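Local coordinates for RsbT co-antagonist protein RsbRA (Bacillus subtilis, PDB 2BNL), which helps control the general stress response of the bacterium, regulating sigma-B activity as part of the stressosome and stimulating RsbT kinase activity toward RsbS in vitro, at residues K93-Y96 with T97-D101; F128-Y131 with S132-W135. One frame throughout, in Å; residues are numbered along the deposited sequence.

Interaction 1 of 2, residues K93-Y96 with T97-D101; sequences KRLY and TKMND
Thr97 opens the last turn of helix 81-100, part of the globin-like N-terminal domain, with its backbone N bonded to Lys93 O at 3.1 Å, the first of four successive i to i+4 bonds. Thr97 OG1 also lies 3.1 Å from Lys93 O, because the hydroxyl is turned back beside its own backbone N (chi1 -58°). Lys98 N follows with a longer bond to Arg94 O, while the guanidinium of Arg94 reaches away to salt bridges with Glu28 and Glu90. Met99, a selenomethionine, donates its N almost straight to Leu95 O at 2.8 Å. Its side chain runs alongside that of Leu95, with Met99 CG 3.9 Å from Leu95 CD1, and the pair faces Phe10 of helix 5-13. Asn100 N closes the series on Tyr96 O at 2.7 Å, and its side chain lies along the tyrosine, the amide tilted only 18° from the ring plane. The Tyr96 ring also meets Trp114 of the second subunit, so this helical turn also serves the dimer interface. With an alanine at Tyr96, the methylene of Asn100 would probably lose the ring face it rests on, and Trp114 of the second subunit its contact with that ring. Asn100 OD1 is held by Ser109, and Asn100 CB sits over one ring face in a CH-pi contact, 4.0 Å from the centroid of the Tyr96 ring.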
loop_
_atom_site.group_PDB
_atom_site.type_symbol
_atom_site.label_atom_id
_atom_site.label_comp_id
_atom_site.label_asym_id
_atom_site.label_seq_id
_atom_site.Cartn_x
_atom_site.Cartn_y
_atom_site.Cartn_z
ATOM N N LYS A 93 10.150 2.620 -3.600
ATOM C CA LYS A 93 11.226 2.940 -2.699
ATOM C C LYS A 93 12.569 2.902 -3.375
ATOM O O LYS A 93 13.469 3.764 -3.095
ATOM C CB LYS A 93 11.203 1.987 -1.497
ATOM C CG LYS A 93 9.996 2.229 -0.651
ATOM C CD LYS A 93 10.109 1.267 0.532
ATOM C CE LYS A 93 8.790 0.871 1.069
ATOM N NZ LYS A 93 9.161 -0.190 2.080
ATOM N N ARG A 94 12.682 1.957 -4.316
ATOM C CA ARG A 94 13.824 1.878 -5.117
ATOM C C ARG A 94 13.945 2.976 -6.149
ATOM O O ARG A 94 15.033 3.443 -6.413
ATOM C CB ARG A 94 13.950 0.480 -5.689
ATOM C CG ARG A 94 14.365 -0.490 -4.536
ATOM C CD ARG A 94 14.671 -1.922 -4.957
ATOM N NE ARG A 94 14.547 -2.826 -3.782
ATOM C CZ ARG A 94 15.051 -4.065 -3.689
ATOM N NH1 ARG A 94 15.789 -4.585 -4.670
ATOM N NH2 ARG A 94 14.859 -4.766 -2.595
ATOM N N LEU A 95 12.819 3.430 -6.671
ATOM C CA LEU A 95 12.769 4.576 -7.551
ATOM C C LEU A 95 13.134 5.849 -6.745
ATOM O O LEU A 95 13.887 6.732 -7.214
ATOM C CB LEU A 95 11.366 4.662 -8.182
ATOM C CG LEU A 95 11.081 6.050 -8.787
ATOM C CD1 LEU A 95 11.913 6.095 -10.048
ATOM C CD2 LEU A 95 9.669 6.310 -9.115
ATOM N N TYR A 96 12.629 5.945 -5.507
ATOM C CA TYR A 96 13.045 7.007 -4.646
ATOM C C TYR A 96 14.584 7.130 -4.518
ATOM O O TYR A 96 15.155 8.191 -4.708
ATOM C CB TYR A 96 12.375 6.927 -3.266
ATOM C CG TYR A 96 13.064 7.818 -2.277
ATOM C CD1 TYR A 96 12.824 9.216 -2.263
ATOM C CD2 TYR A 96 13.984 7.293 -1.380
ATOM C CE1 TYR A 96 13.449 10.017 -1.375
ATOM C CE2 TYR A 96 14.642 8.123 -0.483
ATOM C CZ TYR A 96 14.333 9.474 -0.485
ATOM O OH TYR A 96 14.932 10.256 0.422
ATOM N N THR A 97 15.240 6.048 -4.218
ATOM C CA THR A 97 16.736 6.043 -4.059
ATOM C C THR A 97 17.385 6.582 -5.368
ATOM O O THR A 97 18.238 7.459 -5.301
ATOM C CB THR A 97 17.181 4.637 -3.754
ATOM O OG1 THR A 97 16.535 4.180 -2.565
ATOM C CG2 THR A 97 18.714 4.514 -3.529
ATOM N N LYS A 98 16.918 6.102 -6.549
ATOM C CA LYS A 98 17.392 6.590 -7.840
ATOM C C LYS A 98 17.193 8.070 -7.994
ATOM O O LYS A 98 18.146 8.810 -8.301
ATOM C CB LYS A 98 16.744 5.905 -9.075
ATOM C CG LYS A 98 17.000 4.429 -9.254
ATOM C CD LYS A 98 18.453 4.060 -8.840
ATOM C CE LYS A 98 18.944 2.628 -9.236
ATOM N NZ LYS A 98 20.219 2.460 -8.528
HETATM N N MSE A 99 15.964 8.512 -7.811
HETATM C CA MSE A 99 15.638 9.923 -7.994
HETATM C C MSE A 99 16.288 10.843 -6.977
HETATM O O MSE A 99 16.687 11.969 -7.292
HETATM C CB MSE A 99 14.119 10.114 -7.925
HETATM C CG MSE A 99 13.455 9.538 -9.126
HETATM SE SE MSE A 99 11.535 10.055 -9.217
HETATM C CE MSE A 99 11.803 12.077 -9.704
ATOM N N ASN A 100 16.379 10.367 -5.736
ATOM C CA ASN A 100 16.847 11.174 -4.631
ATOM C C ASN A 100 18.302 11.487 -4.783
ATOM O O ASN A 100 18.745 12.569 -4.378
ATOM C CB ASN A 100 16.705 10.480 -3.290
ATOM C CG ASN A 100 16.978 11.424 -2.135
ATOM O OD1 ASN A 100 16.465 12.567 -2.092
ATOM N ND2 ASN A 100 17.678 10.927 -1.145
ATOM N N ASP A 101 19.029 10.530 -5.342
ATOM C CA ASP A 101 20.420 10.727 -5.642
ATOM C C ASP A 101 20.656 11.666 -6.790
ATOM O O ASP A 101 21.732 12.168 -6.972
ATOM C CB ASP A 101 21.153 9.379 -5.677
ATOM C CG ASP A 101 21.311 8.831 -4.248
ATOM O OD1 ASP A 101 22.041 9.516 -3.453
ATOM O OD2 ASP A 101 20.643 7.828 -3.873
#

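Interaction 2 of 2, residues F128-Y131 with S132-W135; sequences FNQY and SISW
Trp135 turns one edge of its indole toward the face of Tyr131, one turn earlier, in an offset edge-to-face pair whose ring planes stand at 65°. The centroid of the five-membered ring of Trp135 is 6.0 Å from that of the Tyr131 ring, and the nearest side-chain atoms, Trp135 NE1 and Tyr131 CE2, are 4.2 Å apart. Tyr131 is the buried member: its CG is anti to the backbone N (chi1 -176°), which sends the ring out among Val75, Met81 and Leu84, and its OH is hydrogen-bonded to Leu79 O. Across the helix, Ile133 crosses Asn129 obliquely, bringing Ile133 CD1 to 3.4 Å from Asn129 ND2, and Ile133 CD1 also lies 4.0 Å from Gln130 NE2. Asn129 OD1 accepts a hydrogen bond from the backbone N of Lys82 of the second subunit. The Tyr131-Trp135 and Asn129-Ile133 pairs follow the i to i+4 spacing of helix 109-135, in the globin-like domain, where Ser132 N and Ile133 N hydrogen-bond to Phe128 O and Asn129 O respectively. Ser134 doubles its hold on the preceding turn, Ser134 N and OG each 3.0 Å from Gln130 O and approaching from opposite faces of the carbonyl plane. The hydroxyl reaches this acceptor because chi1 of -69° folds it back beside the backbone N. Phe128 meets Phe128 of the second subunit, and Ser132 packs on Tyr131 of that subunit.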
loop_
_atom_site.group_PDB
_atom_site.type_symbol
_atom_site.label_atom_id
_atom_site.label_comp_id
_atom_site.label_asym_id
_atom_site.label_seq_id
_atom_site.Cartn_x
_atom_site.Cartn_y
_atom_site.Cartn_z
ATOM N N PHE A 128 -4.271 -3.622 -6.150
ATOM C CA PHE A 128 -4.639 -4.482 -5.030
ATOM C C PHE A 128 -6.154 -4.842 -5.189
ATOM O O PHE A 128 -6.578 -5.974 -4.968
ATOM C CB PHE A 128 -4.385 -3.813 -3.669
ATOM C CG PHE A 128 -2.985 -3.410 -3.408
ATOM C CD1 PHE A 128 -1.930 -4.081 -3.982
ATOM C CD2 PHE A 128 -2.712 -2.422 -2.549
ATOM C CE1 PHE A 128 -0.627 -3.689 -3.733
ATOM C CE2 PHE A 128 -1.408 -2.056 -2.232
ATOM C CZ PHE A 128 -0.360 -2.697 -2.899
ATOM N N ASN A 129 -6.972 -3.811 -5.499
ATOM C CA ASN A 129 -8.421 -4.045 -5.644
ATOM C C ASN A 129 -8.726 -5.125 -6.670
ATOM O O ASN A 129 -9.533 -5.987 -6.453
ATOM C CB ASN A 129 -9.089 -2.719 -5.986
ATOM C CG ASN A 129 -10.598 -2.742 -5.812
ATOM O OD1 ASN A 129 -11.128 -3.108 -4.771
ATOM N ND2 ASN A 129 -11.307 -2.361 -6.864
ATOM N N GLN A 130 -8.044 -5.067 -7.815
ATOM C CA GLN A 130 -8.330 -6.021 -8.960
ATOM C C GLN A 130 -7.791 -7.393 -8.643
ATOM O O GLN A 130 -8.386 -8.378 -8.969
ATOM C CB GLN A 130 -7.714 -5.471 -10.241
ATOM C CG GLN A 130 -8.532 -4.339 -10.816
ATOM C CD GLN A 130 -10.006 -4.725 -11.146
ATOM O OE1 GLN A 130 -10.293 -5.739 -11.746
ATOM N NE2 GLN A 130 -10.865 -3.850 -10.850
ATOM N N TYR A 131 -6.740 -7.419 -7.853
ATOM C CA TYR A 131 -6.208 -8.683 -7.341
ATOM C C TYR A 131 -7.290 -9.429 -6.518
ATOM O O TYR A 131 -7.610 -10.653 -6.720
ATOM C CB TYR A 131 -4.969 -8.407 -6.482
ATOM C CG TYR A 131 -4.340 -9.667 -6.008
ATOM C CD1 TYR A 131 -3.242 -10.218 -6.703
ATOM C CD2 TYR A 131 -4.873 -10.367 -4.979
ATOM C CE1 TYR A 131 -2.650 -11.437 -6.260
ATOM C CE2 TYR A 131 -4.285 -11.588 -4.534
ATOM C CZ TYR A 131 -3.173 -12.084 -5.187
ATOM O OH TYR A 131 -2.689 -13.331 -4.796
ATOM N N SER A 132 -7.838 -8.711 -5.536
ATOM C CA SER A 132 -8.845 -9.254 -4.623
ATOM C C SER A 132 -10.123 -9.612 -5.392
ATOM O O SER A 132 -10.701 -10.669 -5.157
ATOM C CB SER A 132 -9.165 -8.233 -3.468
ATOM O OG SER A 132 -10.068 -8.800 -2.495
ATOM N N ILE A 133 -10.534 -8.739 -6.299
ATOM C CA ILE A 133 -11.744 -8.920 -7.119
ATOM C C ILE A 133 -11.609 -10.138 -7.928
ATOM O O ILE A 133 -12.572 -10.851 -8.043
ATOM C CB ILE A 133 -12.103 -7.683 -7.957
ATOM C CG1 ILE A 133 -12.752 -6.646 -7.081
ATOM C CG2 ILE A 133 -12.986 -8.045 -9.157
ATOM C CD1 ILE A 133 -12.842 -5.262 -7.715
ATOM N N SER A 134 -10.414 -10.489 -8.392
ATOM C CA SER A 134 -10.259 -11.718 -9.181
ATOM C C SER A 134 -10.838 -12.908 -8.394
ATOM O O SER A 134 -11.361 -13.898 -8.971
ATOM C CB SER A 134 -8.847 -11.889 -9.606
ATOM O OG SER A 134 -8.550 -10.857 -10.576
ATOM N N TRP A 135 -10.863 -12.806 -7.066
ATOM C CA TRP A 135 -11.406 -13.903 -6.211
ATOM C C TRP A 135 -12.889 -13.721 -5.863
ATOM O O TRP A 135 -13.663 -14.674 -6.048
ATOM C CB TRP A 135 -10.603 -14.020 -4.951
ATOM C CG TRP A 135 -9.194 -14.562 -5.145
ATOM C CD1 TRP A 135 -7.987 -13.876 -4.937
ATOM C CD2 TRP A 135 -8.839 -15.903 -5.553
ATOM N NE1 TRP A 135 -6.918 -14.753 -5.091
ATOM C CE2 TRP A 135 -7.409 -16.000 -5.481
ATOM C CE3 TRP A 135 -9.569 -17.059 -5.836
ATOM C CZ2 TRP A 135 -6.709 -17.235 -5.800
ATOM C CZ3 TRP A 135 -8.859 -18.299 -6.125
ATOM C CH2 TRP A 135 -7.450 -18.343 -6.124
#

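Overall arrangement
Interaction 1 closes before interaction 2 opens along the chain: the first lies in the last turns of helix 81-100, the second in the final turns of helix 109-135, the next helix. Their centres are 28 Å apart on opposite sides of the chain's centre, and their nearest atoms stay about 11 Å apart. The two helices nonetheless pack on each other at both sites, Tyr96 and Met99 touching the start of helix 109-135, and Phe128 and Tyr131 touching the start of helix 81-100. Both interactions also reach the second subunit, so both local helical contacts contribute to the interface with it in the globin-like N-terminal domain of this stressosome protein.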